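PDB 1QYD: bifunctional pinoresinol-lariciresinol reductase 1 from Thuja plicata, which catalyses the NADPH-dependent, enantioselective reduction of (-)-pinoresinol to (-)-lariciresinol and of this on to (+)-secoisolariciresinol in lignan biosynthesis. Local coordinates for residues G14-R19 with N158-Y163; I235-S240 with L244-I249. One frame throughout, in Å; residues are numbered along the deposited sequence.

Overall arrangement
Contact 1 lies near the middle of the chain, about 6 Å from its centre. It brings the glycine-rich turn of the NADP(+)-binding half against residues 158-163 of the other half. The inferred catalytic and substrate-binding residues are close to it. The side chain of Phe-160 is about 8 Å from that of Lys-138, the probable proton acceptor. That of Tyr-163 is about 8 Å from that of His-271, thought to bind substrate. Contact 2 is peripheral, about 26 Å from the chain centre and away from these sites. The centres of contact 1 and contact 2 are about 24 Å apart. The nearest atoms of contact 1 and contact 2 are about 10 Å apart, so they do not meet. In sequence, contact 2 comes wholly after contact 1.

Contact 1: residues G14-R19 with N158-Y163; sequences GYIGKR and NMFAGY
Ile-16 and Phe-160 meet with their side chains crossed at about a right angle. The far end of the Phe-160 ring does the touching. Its CZ lies 3.8 Å from Ile-16 CB, and its CE1 lies 3.9 Å from Ile-16 CD1. The isoleucine presents one branch, CB through CG1 to CD1, along that end of the ring. CG1 is anti to the backbone N of Ile-16 (chi1 -172°), which carries the branch out to CE1. The approach is oblique to the ring.

Tyr-15 and Tyr-163 form a second, looser touch. These side chains also cross at about a right angle. The hydroxyl of Tyr-163 approaches the Tyr-15 ring obliquely, near its CD2-CE2 bond, with OH 4.0 Å from CE2 of Tyr-15. No hydrogen bond joins the two segments, and they meet through van der Waals contact.

A side chain of the helix ties back to the turn: Arg-19 NH2 donates to Tyr-15 O at 3.1 Å, in a nearly straight bond of 173°. The oxygen lies in the guanidinium plane, while the donor stands above the carbonyl plane.

Gly-14 and Gly-17 fit the GxGxxG pattern of Rossmann-type nucleotide-binding turns, consistent with the inferred NADP(+) binding by residues 14-17. The turn leads from strand 7-10 into helix 17-26. Phe-160 is the N-cap residue of helix 161-164, at the end of strand 159-160. Helix 197-207 lies against both segments: Val-200 touches Ile-16, and Glu-197 touches Phe-160 and Arg-19.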
# COMPACT_ATOMS: atom_id res chain seq x y z
N GLY A 14 18.53 8.91 -0.19
CA GLY A 14 17.93 8.54 1.08
C GLY A 14 18.93 8.36 2.21
O GLY A 14 20.13 8.61 2.06
N TYR A 15 18.42 7.89 3.36
CA TYR A 15 19.18 7.78 4.61
C TYR A 15 20.27 6.75 4.57
O TYR A 15 21.41 7.22 4.68
CB TYR A 15 18.27 7.46 5.81
CG TYR A 15 16.77 7.28 5.51
CD1 TYR A 15 16.23 6.07 4.99
CD2 TYR A 15 15.91 8.32 5.86
CE1 TYR A 15 14.84 5.92 4.86
CE2 TYR A 15 14.52 8.18 5.73
CZ TYR A 15 14.00 6.99 5.24
OH TYR A 15 12.62 6.89 5.21
N ILE A 16 20.07 5.42 4.40
CA ILE A 16 21.22 4.51 4.28
C ILE A 16 21.91 4.61 2.90
O ILE A 16 23.12 4.42 2.80
CB ILE A 16 20.74 3.07 4.58
CG1 ILE A 16 21.92 2.10 4.66
CG2 ILE A 16 19.80 2.59 3.48
CD1 ILE A 16 22.94 2.35 5.80
N GLY A 17 21.17 5.01 1.84
CA GLY A 17 21.68 5.16 0.49
C GLY A 17 22.91 6.05 0.38
O GLY A 17 23.85 5.68 -0.31
N LYS A 18 22.93 7.19 1.08
CA LYS A 18 24.08 8.10 1.11
C LYS A 18 25.30 7.42 1.73
O LYS A 18 26.44 7.83 1.49
CB LYS A 18 23.85 9.31 1.97
CG LYS A 18 22.67 10.27 1.91
CD LYS A 18 22.42 10.76 3.36
CE LYS A 18 21.29 11.79 3.30
NZ LYS A 18 20.40 11.69 4.44
N ARG A 19 25.08 6.42 2.59
CA ARG A 19 26.14 5.67 3.23
C ARG A 19 26.77 4.66 2.32
O ARG A 19 27.99 4.48 2.34
CB ARG A 19 25.60 4.94 4.41
CG ARG A 19 25.61 5.89 5.58
CD ARG A 19 24.49 6.90 5.69
NE ARG A 19 24.81 7.65 6.87
CZ ARG A 19 23.96 8.44 7.52
NH1 ARG A 19 24.41 9.07 8.61
NH2 ARG A 19 22.70 8.64 7.13
N ASN A 158 20.28 -5.09 10.18
CA ASN A 158 19.65 -4.83 11.47
C ASN A 158 19.36 -3.39 11.90
O ASN A 158 18.73 -2.65 11.14
CB ASN A 158 20.49 -5.58 12.56
CG ASN A 158 20.52 -7.10 12.33
OD1 ASN A 158 21.59 -7.73 12.23
ND2 ASN A 158 19.34 -7.71 12.22
N MET A 159 19.72 -2.95 13.11
CA MET A 159 19.33 -1.64 13.58
C MET A 159 20.42 -0.66 13.32
O MET A 159 21.58 -0.94 13.64
CB MET A 159 19.02 -1.62 15.09
CG MET A 159 17.74 -2.35 15.47
SD MET A 159 17.36 -2.23 17.23
CE MET A 159 18.47 -3.48 17.75
N PHE A 160 20.04 0.48 12.72
CA PHE A 160 21.03 1.52 12.52
C PHE A 160 21.10 2.19 13.88
O PHE A 160 20.09 2.47 14.51
CB PHE A 160 20.60 2.57 11.46
CG PHE A 160 20.19 2.07 10.07
CD1 PHE A 160 20.89 1.05 9.41
CD2 PHE A 160 19.05 2.62 9.47
CE1 PHE A 160 20.42 0.61 8.17
CE2 PHE A 160 18.60 2.17 8.23
CZ PHE A 160 19.28 1.16 7.58
N ALA A 161 22.30 2.40 14.39
CA ALA A 161 22.49 2.98 15.70
C ALA A 161 21.92 4.39 15.86
O ALA A 161 21.34 4.73 16.88
CB ALA A 161 23.96 2.95 15.93
N GLY A 162 21.97 5.23 14.82
CA GLY A 162 21.35 6.54 14.86
C GLY A 162 19.85 6.54 14.66
O GLY A 162 19.27 7.53 14.24
N TYR A 163 19.21 5.42 14.92
CA TYR A 163 17.77 5.32 14.81
C TYR A 163 17.24 4.63 16.06
O TYR A 163 16.10 4.86 16.45
CB TYR A 163 17.39 4.48 13.61
CG TYR A 163 16.68 5.30 12.55
CD1 TYR A 163 15.38 5.74 12.76
CD2 TYR A 163 17.37 5.63 11.39
CE1 TYR A 163 14.77 6.53 11.79
CE2 TYR A 163 16.76 6.41 10.40
CZ TYR A 163 15.47 6.85 10.63
OH TYR A 163 14.87 7.61 9.67

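Contact 2: residues I235-S240 with L244-I249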
# COMPACT_ATOMS: atom_id res chain seq x y z
N ILE A 235 25.45 1.71 28.35
CA ILE A 235 26.59 2.40 27.77
C ILE A 235 26.32 3.90 27.86
O ILE A 235 27.25 4.68 28.01
CB ILE A 235 26.76 1.95 26.29
CG1 ILE A 235 27.15 0.47 26.25
CG2 ILE A 235 27.81 2.82 25.60
CD1 ILE A 235 26.94 -0.28 24.91
N TRP A 236 25.04 4.33 27.80
CA TRP A 236 24.71 5.74 27.94
C TRP A 236 24.98 6.14 29.38
O TRP A 236 25.67 7.13 29.64
CB TRP A 236 23.23 6.11 27.66
CG TRP A 236 23.07 7.64 27.48
CD1 TRP A 236 23.98 8.36 26.75
CD2 TRP A 236 22.09 8.46 27.99
NE1 TRP A 236 23.61 9.61 26.79
CE2 TRP A 236 22.50 9.71 27.51
CE3 TRP A 236 20.95 8.37 28.77
CZ2 TRP A 236 21.79 10.88 27.79
CZ3 TRP A 236 20.24 9.55 29.06
CH2 TRP A 236 20.64 10.80 28.58
N GLU A 237 24.46 5.33 30.30
CA GLU A 237 24.64 5.54 31.72
C GLU A 237 26.11 5.67 31.98
O GLU A 237 26.52 6.75 32.42
CB GLU A 237 24.05 4.38 32.49
CG GLU A 237 22.59 4.68 32.74
CD GLU A 237 21.71 3.57 33.25
OE1 GLU A 237 20.51 3.80 33.19
OE2 GLU A 237 22.16 2.51 33.69
N ARG A 238 26.90 4.68 31.56
CA ARG A 238 28.35 4.72 31.75
C ARG A 238 29.00 5.97 31.14
O ARG A 238 30.03 6.43 31.64
CB ARG A 238 28.98 3.47 31.14
CG ARG A 238 30.49 3.38 31.34
CD ARG A 238 31.21 2.44 30.36
NE ARG A 238 31.50 3.02 29.03
CZ ARG A 238 32.50 3.90 28.78
NH1 ARG A 238 33.34 4.35 29.74
NH2 ARG A 238 32.70 4.31 27.52
N LEU A 239 28.37 6.58 30.11
CA LEU A 239 28.98 7.67 29.37
C LEU A 239 28.63 9.06 29.83
O LEU A 239 29.50 9.92 30.02
CB LEU A 239 28.62 7.51 27.90
CG LEU A 239 29.59 6.90 26.90
CD1 LEU A 239 29.99 5.52 27.31
CD2 LEU A 239 28.91 6.81 25.55
N SER A 240 27.33 9.27 29.97
CA SER A 240 26.80 10.54 30.43
C SER A 240 27.12 10.76 31.92
O SER A 240 27.23 11.88 32.44
CB SER A 240 25.28 10.55 30.16
OG SER A 240 24.55 9.49 30.79
N LEU A 244 19.51 6.59 34.86
CA LEU A 244 18.13 6.82 34.53
C LEU A 244 17.15 5.99 35.36
O LEU A 244 17.46 5.00 36.04
CB LEU A 244 18.00 6.54 33.06
CG LEU A 244 18.33 7.56 31.96
CD1 LEU A 244 19.42 8.55 32.32
CD2 LEU A 244 18.75 6.73 30.77
N ASP A 245 15.92 6.48 35.29
CA ASP A 245 14.79 5.95 36.00
C ASP A 245 13.85 5.22 35.05
O ASP A 245 12.97 5.72 34.34
CB ASP A 245 14.11 7.11 36.72
CG ASP A 245 14.94 7.66 37.88
OD1 ASP A 245 15.87 8.43 37.67
OD2 ASP A 245 14.63 7.31 39.02
N LYS A 246 14.17 3.94 35.16
CA LYS A 246 13.59 2.82 34.45
C LYS A 246 12.14 2.48 34.79
O LYS A 246 11.74 2.56 35.95
CB LYS A 246 14.49 1.62 34.71
CG LYS A 246 15.87 1.95 34.21
CD LYS A 246 16.80 0.80 34.44
CE LYS A 246 18.05 1.32 35.13
NZ LYS A 246 18.63 2.42 34.39
N ILE A 247 11.36 2.08 33.78
CA ILE A 247 9.93 1.86 33.97
C ILE A 247 9.47 0.43 33.61
O ILE A 247 8.81 -0.21 34.44
CB ILE A 247 9.14 2.90 33.11
CG1 ILE A 247 9.81 4.28 32.98
CG2 ILE A 247 7.80 3.08 33.82
CD1 ILE A 247 9.83 5.23 34.20
N TYR A 248 9.86 -0.08 32.42
CA TYR A 248 9.55 -1.40 31.84
C TYR A 248 8.09 -1.59 31.44
O TYR A 248 7.17 -1.13 32.12
CB TYR A 248 9.94 -2.56 32.80
CG TYR A 248 11.41 -2.62 33.23
CD1 TYR A 248 11.89 -1.66 34.13
CD2 TYR A 248 12.32 -3.58 32.76
CE1 TYR A 248 13.22 -1.65 34.55
CE2 TYR A 248 13.66 -3.58 33.17
CZ TYR A 248 14.10 -2.60 34.07
OH TYR A 248 15.40 -2.51 34.51
N ILE A 249 7.83 -2.27 30.30
CA ILE A 249 6.48 -2.46 29.76
C ILE A 249 6.31 -3.82 29.10
O ILE A 249 7.32 -4.41 28.76
CB ILE A 249 6.24 -1.27 28.81
CG1 ILE A 249 4.76 -1.07 28.73
CG2 ILE A 249 6.84 -1.49 27.43
CD1 ILE A 249 4.33 0.27 28.10
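The close-packed part of this contact is Trp-236 against Leu-244. The leucine methyls meet the six-membered ring of the indole at its CE3-CZ3 edge. Leu-244 CD2 lies near the ring plane, 3.4 Å from Trp-236 CE3. The other methyl, CD1, is 3.5 Å from Trp-236 CZ3. The two side chains cross at about a right angle. CG of Trp-236 is anti to its own backbone N (chi1 -166°), and this swings the indole out to the leucine. Over one face of the indole sits Ser-240 OG, from the same helix, 3.8 Å above the plane of the Trp-236 ring. That hydroxyl also donates to Trp-236 O, which further accepts from the backbone N of Leu-239 and Ser-240. Pro-177 and Val-313 add to the packing on Trp-236.

The polar side is more open, with Glu-237 and Lys-246 both partly exposed. Their side chains come from opposite directions and meet in a salt bridge, Glu-237 OE1 to Lys-246 NZ, at 2.6 Å. The glutamate is extended beyond CG, whereas the lysine bends twice near its end. The same OE1 accepts a weak bond from Leu-244 N, at 3.4 Å and 150°. Lys-246 NZ also donates to Leu-244 O at 3.3 Å, from above the carbonyl plane. With an alanine in place of this glutamate, the Lys-246 ammonium would probably lose its carboxylate mate and Leu-244 N its weak acceptor.

A helix end, a short turn and a short edge strand make up this contact, in the part of the fold outside the nucleotide-binding sheet. Helix 229-241 ends, and after a short turn Leu-244 packs on the helix. The chain then runs off from it through strand 245-246, which pairs in parallel with strand 181-182.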